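Local coordinates for protein malate dehydrogenase (Entamoeba histolytica, PDB 3I0P) that binds nicotinamide-adenine-dinucleotide and, by its name and family, probably catalyses the reversible NAD-dependent oxidation of malate to oxaloacetate, at residues I63-S75 against L86-I99. Numbering follows the deposited sequence.
Sequences IKKGMINPTAKPS and LDGNNGFGHVNGTI
Asn89 ND2 is gripped by two acceptors of 63-75. It donates to Lys73 O at 2.7 Å and to Ser75 OG at 2.8 Å, both nearly straight. Both acceptors lie in the Asn89 amide plane, so the two bonds fix its rotation. With chi1 -71°, the amide of Asn89 sits beside its own backbone N and faces the chain across the contact. Next to it, Ser75 and Asp87 form an antiparallel hydrogen-bonded pair. Asn90 makes two links to the other end of the loop. Its backbone O accepts from Asn69 N at 2.9 Å, and its ND2 reaches Met67 O at 3.0 Å from above the carbonyl plane. Asn90 OD1 is bonded to Lys279 NZ. A water donates to Asn69 O and Ala72 O and accepts from Phe92 N.

Ile68 CG2 lies over one face of the Phe92 ring, 3.9 Å from its centroid, a CH-pi contact. Ile63 CD1 meets the ring edge, and Val35 of helix 29-45 also touches Phe92. Farther along, Pro74 CD packs on Ile99 CD1 at 3.7 Å, and its CB lies against Asn96 OD1. Asn96 ND2 is held by Ser121 OG.

The loop after helix 55-64 thus packs against a type I' turn, Gly88 to Gly91, between strand 83-87 and helix 93-111. Strands 83-87 and 113-121 run parallel, joined through this helix in a beta-alpha-beta crossover.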
ATOM      1  N   ILE A  63     -13.127 -26.297 -13.261  1.00 26.07           N
ATOM      2  CA  ILE A  63     -14.373 -26.312 -14.034  1.00 26.33           C
ATOM      3  C   ILE A  63     -14.959 -27.747 -14.079  1.00 27.05           C
ATOM      4  O   ILE A  63     -16.183 -27.945 -13.964  1.00 26.95           O
ATOM      5  CB  ILE A  63     -14.167 -25.775 -15.459  1.00 25.92           C
ATOM      6  CG1 ILE A  63     -13.660 -24.330 -15.415  1.00 25.93           C
ATOM      7  CG2 ILE A  63     -15.469 -25.866 -16.265  1.00 25.69           C
ATOM      8  CD1 ILE A  63     -13.226 -23.773 -16.762  1.00 24.39           C
ATOM      9  N   LYS A  64     -14.066 -28.729 -14.229  1.00 27.34           N
ATOM     10  CA  LYS A  64     -14.424 -30.146 -14.198  1.00 27.64           C
ATOM     11  C   LYS A  64     -14.952 -30.579 -12.819  1.00 27.85           C
ATOM     12  O   LYS A  64     -15.837 -31.431 -12.731  1.00 28.06           O
ATOM     13  CB  LYS A  64     -13.224 -31.005 -14.614  1.00 27.57           C
ATOM     14  CG  LYS A  64     -13.062 -31.165 -16.127  1.00 27.82           C
ATOM     15  CD  LYS A  64     -11.659 -31.664 -16.517  1.00 29.43           C
ATOM     16  CE  LYS A  64     -11.301 -33.008 -15.877  1.00 30.26           C
ATOM     17  NZ  LYS A  64      -9.834 -33.301 -15.892  1.00 30.91           N
ATOM     18  N   LYS A  65     -14.418 -29.991 -11.750  1.00 27.70           N
ATOM     19  CA  LYS A  65     -14.906 -30.280 -10.399  1.00 27.61           C
ATOM     20  C   LYS A  65     -16.011 -29.304  -9.961  1.00 27.15           C
ATOM     21  O   LYS A  65     -16.297 -29.169  -8.774  1.00 27.23           O
ATOM     22  CB  LYS A  65     -13.745 -30.320  -9.385  1.00 27.77           C
ATOM     23  CG  LYS A  65     -12.848 -31.563  -9.512  1.00 29.27           C
ATOM     24  CD  LYS A  65     -11.727 -31.598  -8.466  1.00 32.51           C
ATOM     25  CE  LYS A  65     -10.453 -30.910  -8.978  1.00 34.91           C
ATOM     26  NZ  LYS A  65      -9.485 -30.543  -7.901  1.00 35.46           N
ATOM     27  N   GLY A  66     -16.628 -28.625 -10.925  1.00 26.91           N
ATOM     28  CA  GLY A  66     -17.759 -27.719 -10.648  1.00 26.34           C
ATOM     29  C   GLY A  66     -17.464 -26.501  -9.777  1.00 25.93           C
ATOM     30  O   GLY A  66     -18.387 -25.838  -9.306  1.00 25.81           O
ATOM     31  N   MET A  67     -16.176 -26.197  -9.590  1.00 25.47           N
ATOM     32  CA  MET A  67     -15.721 -25.105  -8.721  1.00 25.05           C
ATOM     33  C   MET A  67     -15.834 -23.709  -9.350  1.00 24.71           C
ATOM     34  O   MET A  67     -15.761 -22.691  -8.654  1.00 25.17           O
ATOM     35  CB  MET A  67     -14.278 -25.355  -8.274  1.00 24.95           C
ATOM     36  CG  MET A  67     -14.085 -26.675  -7.582  1.00 24.52           C
ATOM     37  SD  MET A  67     -12.357 -27.024  -7.222  1.00 26.43           S
ATOM     38  CE  MET A  67     -12.004 -25.922  -5.859  1.00 24.58           C
ATOM     39  N   ILE A  68     -16.002 -23.667 -10.661  1.00 23.85           N
ATOM     40  CA  ILE A  68     -16.180 -22.425 -11.380  1.00 23.28           C
ATOM     41  C   ILE A  68     -17.390 -22.643 -12.266  1.00 23.23           C
ATOM     42  O   ILE A  68     -17.553 -23.728 -12.820  1.00 23.15           O
ATOM     43  CB  ILE A  68     -14.928 -22.100 -12.250  1.00 23.06           C
ATOM     44  CG1 ILE A  68     -13.686 -21.926 -11.377  1.00 22.78           C
ATOM     45  CG2 ILE A  68     -15.134 -20.854 -13.088  1.00 23.19           C
ATOM     46  CD1 ILE A  68     -12.370 -22.076 -12.135  1.00 21.55           C
ATOM     47  N   ASN A  69     -18.239 -21.628 -12.387  1.00 23.35           N
ATOM     48  CA  ASN A  69     -19.290 -21.614 -13.395  1.00 23.80           C
ATOM     49  C   ASN A  69     -18.814 -20.833 -14.621  1.00 24.21           C
ATOM     50  O   ASN A  69     -18.760 -19.601 -14.597  1.00 24.43           O
ATOM     51  CB  ASN A  69     -20.578 -21.016 -12.818  1.00 23.89           C
ATOM     52  CG  ASN A  69     -21.724 -20.960 -13.829  1.00 24.26           C
ATOM     53  OD1 ASN A  69     -21.560 -21.269 -15.013  1.00 26.18           O
ATOM     54  ND2 ASN A  69     -22.892 -20.549 -13.358  1.00 23.65           N
ATOM     55  N   PRO A  70     -18.472 -21.546 -15.707  1.00 24.50           N
ATOM     56  CA  PRO A  70     -17.802 -20.890 -16.836  1.00 24.63           C
ATOM     57  C   PRO A  70     -18.695 -20.031 -17.749  1.00 25.07           C
ATOM     58  O   PRO A  70     -18.169 -19.305 -18.606  1.00 24.90           O
ATOM     59  CB  PRO A  70     -17.192 -22.063 -17.604  1.00 24.53           C
ATOM     60  CG  PRO A  70     -18.114 -23.201 -17.338  1.00 24.62           C
ATOM     61  CD  PRO A  70     -18.642 -22.995 -15.929  1.00 24.57           C
ATOM     62  N   THR A  71     -20.020 -20.108 -17.579  1.00 25.58           N
ATOM     63  CA  THR A  71     -20.948 -19.258 -18.357  1.00 25.99           C
ATOM     64  C   THR A  71     -21.501 -18.106 -17.529  1.00 26.19           C
ATOM     65  O   THR A  71     -22.306 -17.313 -18.017  1.00 26.29           O
ATOM     66  CB  THR A  71     -22.152 -20.049 -18.973  1.00 26.02           C
ATOM     67  OG1 THR A  71     -22.890 -20.706 -17.939  1.00 26.09           O
ATOM     68  CG2 THR A  71     -21.689 -21.067 -19.996  1.00 25.71           C
ATOM     69  N   ALA A  72     -21.055 -18.018 -16.280  1.00 26.64           N
ATOM     70  CA  ALA A  72     -21.578 -17.042 -15.333  1.00 26.90           C
ATOM     71  C   ALA A  72     -21.088 -15.632 -15.617  1.00 27.28           C
ATOM     72  O   ALA A  72     -19.976 -15.433 -16.116  1.00 27.26           O
ATOM     73  CB  ALA A  72     -21.217 -17.442 -13.920  1.00 26.75           C
ATOM     74  N   LYS A  73     -21.932 -14.662 -15.288  1.00 27.65           N
ATOM     75  CA  LYS A  73     -21.575 -13.253 -15.358  1.00 28.33           C
ATOM     76  C   LYS A  73     -21.914 -12.637 -14.000  1.00 28.41           C
ATOM     77  O   LYS A  73     -22.764 -13.176 -13.286  1.00 28.63           O
ATOM     78  CB  LYS A  73     -22.351 -12.560 -16.478  1.00 28.54           C
ATOM     79  CG  LYS A  73     -22.207 -13.205 -17.854  1.00 30.20           C
ATOM     80  CD  LYS A  73     -21.104 -12.561 -18.697  1.00 32.89           C
ATOM     81  CE  LYS A  73     -21.130 -13.113 -20.129  1.00 34.64           C
ATOM     82  NZ  LYS A  73     -20.332 -12.270 -21.061  1.00 36.48           N
ATOM     83  N   PRO A  74     -21.244 -11.523 -13.621  1.00 28.33           N
ATOM     84  CA  PRO A  74     -21.546 -10.884 -12.333  1.00 28.28           C
ATOM     85  C   PRO A  74     -22.932 -10.235 -12.302  1.00 28.35           C
ATOM     86  O   PRO A  74     -23.473  -9.894 -13.356  1.00 28.50           O
ATOM     87  CB  PRO A  74     -20.460  -9.814 -12.221  1.00 28.15           C
ATOM     88  CG  PRO A  74     -20.110  -9.502 -13.633  1.00 28.17           C
ATOM     89  CD  PRO A  74     -20.137 -10.840 -14.307  1.00 28.19           C
ATOM     90  N   SER A  75     -23.493 -10.076 -11.103  1.00 28.22           N
ATOM     91  CA  SER A  75     -24.777  -9.391 -10.918  1.00 28.06           C
ATOM     92  C   SER A  75     -24.603  -8.141 -10.071  1.00 27.90           C
ATOM     93  O   SER A  75     -23.929  -8.171  -9.038  1.00 27.85           O
ATOM     94  CB  SER A  75     -25.795 -10.306 -10.231  1.00 28.08           C
ATOM     95  OG  SER A  75     -26.065 -11.463 -10.999  1.00 28.67           O
ATOM     96  N   LEU A  86     -20.760  -6.182  -6.746  1.00 24.10           N
ATOM     97  CA  LEU A  86     -21.088  -7.271  -7.644  1.00 24.23           C
ATOM     98  C   LEU A  86     -21.047  -8.610  -6.920  1.00 24.46           C
ATOM     99  O   LEU A  86     -20.174  -8.853  -6.085  1.00 24.41           O
ATOM    100  CB  LEU A  86     -20.142  -7.300  -8.842  1.00 24.12           C
ATOM    101  CG  LEU A  86     -20.004  -6.086  -9.773  1.00 24.06           C
ATOM    102  CD1 LEU A  86     -18.811  -6.284 -10.703  1.00 22.58           C
ATOM    103  CD2 LEU A  86     -21.271  -5.820 -10.579  1.00 23.16           C
ATOM    104  N   ASP A  87     -22.018  -9.461  -7.239  1.00 24.67           N
ATOM    105  CA  ASP A  87     -21.987 -10.863  -6.865  1.00 24.80           C
ATOM    106  C   ASP A  87     -21.405 -11.603  -8.059  1.00 24.43           C
ATOM    107  O   ASP A  87     -21.940 -11.524  -9.169  1.00 24.72           O
ATOM    108  CB  ASP A  87     -23.404 -11.339  -6.573  1.00 25.17           C
ATOM    109  CG  ASP A  87     -23.468 -12.788  -6.128  1.00 26.95           C
ATOM    110  OD1 ASP A  87     -22.422 -13.402  -5.846  1.00 27.79           O
ATOM    111  OD2 ASP A  87     -24.599 -13.324  -6.062  1.00 31.67           O
ATOM    112  N   GLY A  88     -20.300 -12.305  -7.835  1.00 23.89           N
ATOM    113  CA  GLY A  88     -19.562 -12.959  -8.918  1.00 23.36           C
ATOM    114  C   GLY A  88     -20.212 -14.200  -9.495  1.00 22.98           C
ATOM    115  O   GLY A  88     -19.776 -14.709 -10.538  1.00 23.06           O
ATOM    116  N   ASN A  89     -21.247 -14.691  -8.807  1.00 22.61           N
ATOM    117  CA  ASN A  89     -22.033 -15.850  -9.246  1.00 21.86           C
ATOM    118  C   ASN A  89     -21.168 -17.074  -9.482  1.00 21.70           C
ATOM    119  O   ASN A  89     -21.481 -17.920 -10.326  1.00 21.79           O
ATOM    120  CB  ASN A  89     -22.845 -15.508 -10.498  1.00 21.67           C
ATOM    121  CG  ASN A  89     -23.979 -14.563 -10.206  1.00 21.36           C
ATOM    122  OD1 ASN A  89     -24.676 -14.712  -9.205  1.00 21.68           O
ATOM    123  ND2 ASN A  89     -24.173 -13.578 -11.074  1.00 21.47           N
ATOM    124  N   ASN A  90     -20.070 -17.142  -8.728  1.00 21.49           N
ATOM    125  CA  ASN A  90     -19.086 -18.232  -8.798  1.00 21.01           C
ATOM    126  C   ASN A  90     -18.401 -18.333 -10.173  1.00 20.51           C
ATOM    127  O   ASN A  90     -17.898 -19.391 -10.556  1.00 20.64           O
ATOM    128  CB  ASN A  90     -19.697 -19.576  -8.323  1.00 20.72           C
ATOM    129  CG  ASN A  90     -18.679 -20.721  -8.290  1.00 20.98           C
ATOM    130  OD1 ASN A  90     -18.949 -21.806  -8.787  1.00 22.91           O
ATOM    131  ND2 ASN A  90     -17.517 -20.479  -7.716  1.00 20.57           N
ATOM    132  N   GLY A  91     -18.359 -17.217 -10.899  1.00 19.86           N
ATOM    133  CA  GLY A  91     -17.660 -17.174 -12.187  1.00 19.16           C
ATOM    134  C   GLY A  91     -16.145 -17.055 -12.073  1.00 18.64           C
ATOM    135  O   GLY A  91     -15.578 -17.115 -10.975  1.00 18.36           O
ATOM    136  N   PHE A  92     -15.492 -16.888 -13.219  1.00 18.13           N
ATOM    137  CA  PHE A  92     -14.057 -16.633 -13.275  1.00 17.79           C
ATOM    138  C   PHE A  92     -13.738 -15.275 -12.675  1.00 17.88           C
ATOM    139  O   PHE A  92     -14.388 -14.275 -13.007  1.00 18.08           O
ATOM    140  CB  PHE A  92     -13.594 -16.544 -14.711  1.00 17.56           C
ATOM    141  CG  PHE A  92     -13.707 -17.812 -15.490  1.00 17.76           C
ATOM    142  CD1 PHE A  92     -12.796 -18.855 -15.293  1.00 17.65           C
ATOM    143  CD2 PHE A  92     -14.672 -17.931 -16.493  1.00 16.35           C
ATOM    144  CE1 PHE A  92     -12.876 -20.014 -16.061  1.00 17.65           C
ATOM    145  CE2 PHE A  92     -14.750 -19.076 -17.266  1.00 16.24           C
ATOM    146  CZ  PHE A  92     -13.856 -20.121 -17.052  1.00 16.59           C
ATOM    147  N   GLY A  93     -12.710 -15.222 -11.835  1.00 17.65           N
ATOM    148  CA  GLY A  93     -12.258 -13.949 -11.295  1.00 17.34           C
ATOM    149  C   GLY A  93     -11.919 -12.969 -12.400  1.00 16.97           C
ATOM    150  O   GLY A  93     -12.144 -11.773 -12.258  1.00 16.57           O
ATOM    151  N   HIS A  94     -11.384 -13.495 -13.501  1.00 17.11           N
ATOM    152  CA  HIS A  94     -10.971 -12.694 -14.656  1.00 17.03           C
ATOM    153  C   HIS A  94     -12.175 -12.066 -15.313  1.00 16.89           C
ATOM    154  O   HIS A  94     -12.099 -10.934 -15.797  1.00 17.12           O
ATOM    155  CB  HIS A  94     -10.230 -13.548 -15.678  1.00 17.23           C
ATOM    156  CG  HIS A  94      -9.493 -14.698 -15.075  1.00 17.73           C
ATOM    157  ND1 HIS A  94     -10.109 -15.894 -14.774  1.00 17.28           N
ATOM    158  CD2 HIS A  94      -8.201 -14.830 -14.692  1.00 18.45           C
ATOM    159  CE1 HIS A  94      -9.222 -16.719 -14.249  1.00 18.87           C
ATOM    160  NE2 HIS A  94      -8.056 -16.100 -14.189  1.00 18.71           N
ATOM    161  N   VAL A  95     -13.289 -12.797 -15.316  1.00 16.78           N
ATOM    162  CA  VAL A  95     -14.547 -12.273 -15.838  1.00 16.81           C
ATOM    163  C   VAL A  95     -15.059 -11.160 -14.923  1.00 17.20           C
ATOM    164  O   VAL A  95     -15.330 -10.053 -15.384  1.00 17.34           O
ATOM    165  CB  VAL A  95     -15.595 -13.399 -16.036  1.00 16.77           C
ATOM    166  CG1 VAL A  95     -16.988 -12.827 -16.298  1.00 15.96           C
ATOM    167  CG2 VAL A  95     -15.165 -14.322 -17.174  1.00 16.60           C
ATOM    168  N   ASN A  96     -15.169 -11.452 -13.627  1.00 17.50           N
ATOM    169  CA  ASN A  96     -15.645 -10.471 -12.654  1.00 18.04           C
ATOM    170  C   ASN A  96     -14.700  -9.263 -12.602  1.00 18.52           C
ATOM    171  O   ASN A  96     -15.141  -8.103 -12.635  1.00 18.29           O
ATOM    172  CB  ASN A  96     -15.826 -11.112 -11.267  1.00 18.03           C
ATOM    173  CG  ASN A  96     -16.856 -12.256 -11.269  1.00 18.22           C
ATOM    174  OD1 ASN A  96     -17.980 -12.097 -11.742  1.00 18.70           O
ATOM    175  ND2 ASN A  96     -16.465 -13.410 -10.735  1.00 17.80           N
ATOM    176  N   GLY A  97     -13.398  -9.550 -12.560  1.00 18.79           N
ATOM    177  CA  GLY A  97     -12.370  -8.520 -12.521  1.00 19.35           C
ATOM    178  C   GLY A  97     -12.395  -7.560 -13.701  1.00 19.78           C
ATOM    179  O   GLY A  97     -12.347  -6.336 -13.514  1.00 19.92           O
ATOM    180  N   THR A  98     -12.471  -8.117 -14.912  1.00 19.65           N
ATOM    181  CA  THR A  98     -12.456  -7.322 -16.133  1.00 19.25           C
ATOM    182  C   THR A  98     -13.683  -6.433 -16.179  1.00 19.29           C
ATOM    183  O   THR A  98     -13.587  -5.229 -16.413  1.00 19.29           O
ATOM    184  CB  THR A  98     -12.376  -8.215 -17.385  1.00 19.15           C
ATOM    185  OG1 THR A  98     -11.153  -8.952 -17.350  1.00 18.63           O
ATOM    186  CG2 THR A  98     -12.419  -7.391 -18.661  1.00 18.29           C
ATOM    187  N   ILE A  99     -14.838  -7.028 -15.934  1.00 19.55           N
ATOM    188  CA  ILE A  99     -16.077  -6.266 -15.889  1.00 19.95           C
ATOM    189  C   ILE A  99     -16.063  -5.217 -14.756  1.00 20.21           C
ATOM    190  O   ILE A  99     -16.354  -4.041 -14.997  1.00 20.00           O
ATOM    191  CB  ILE A  99     -17.295  -7.199 -15.834  1.00 20.02           C
ATOM    192  CG1 ILE A  99     -17.362  -7.999 -17.141  1.00 19.25           C
ATOM    193  CG2 ILE A  99     -18.602  -6.398 -15.550  1.00 19.81           C
ATOM    194  CD1 ILE A  99     -18.229  -9.236 -17.074  1.00 19.48           C
TER
HETATM  195  O   HOH W   1     -17.766 -16.916 -15.447  1.00 21.23           O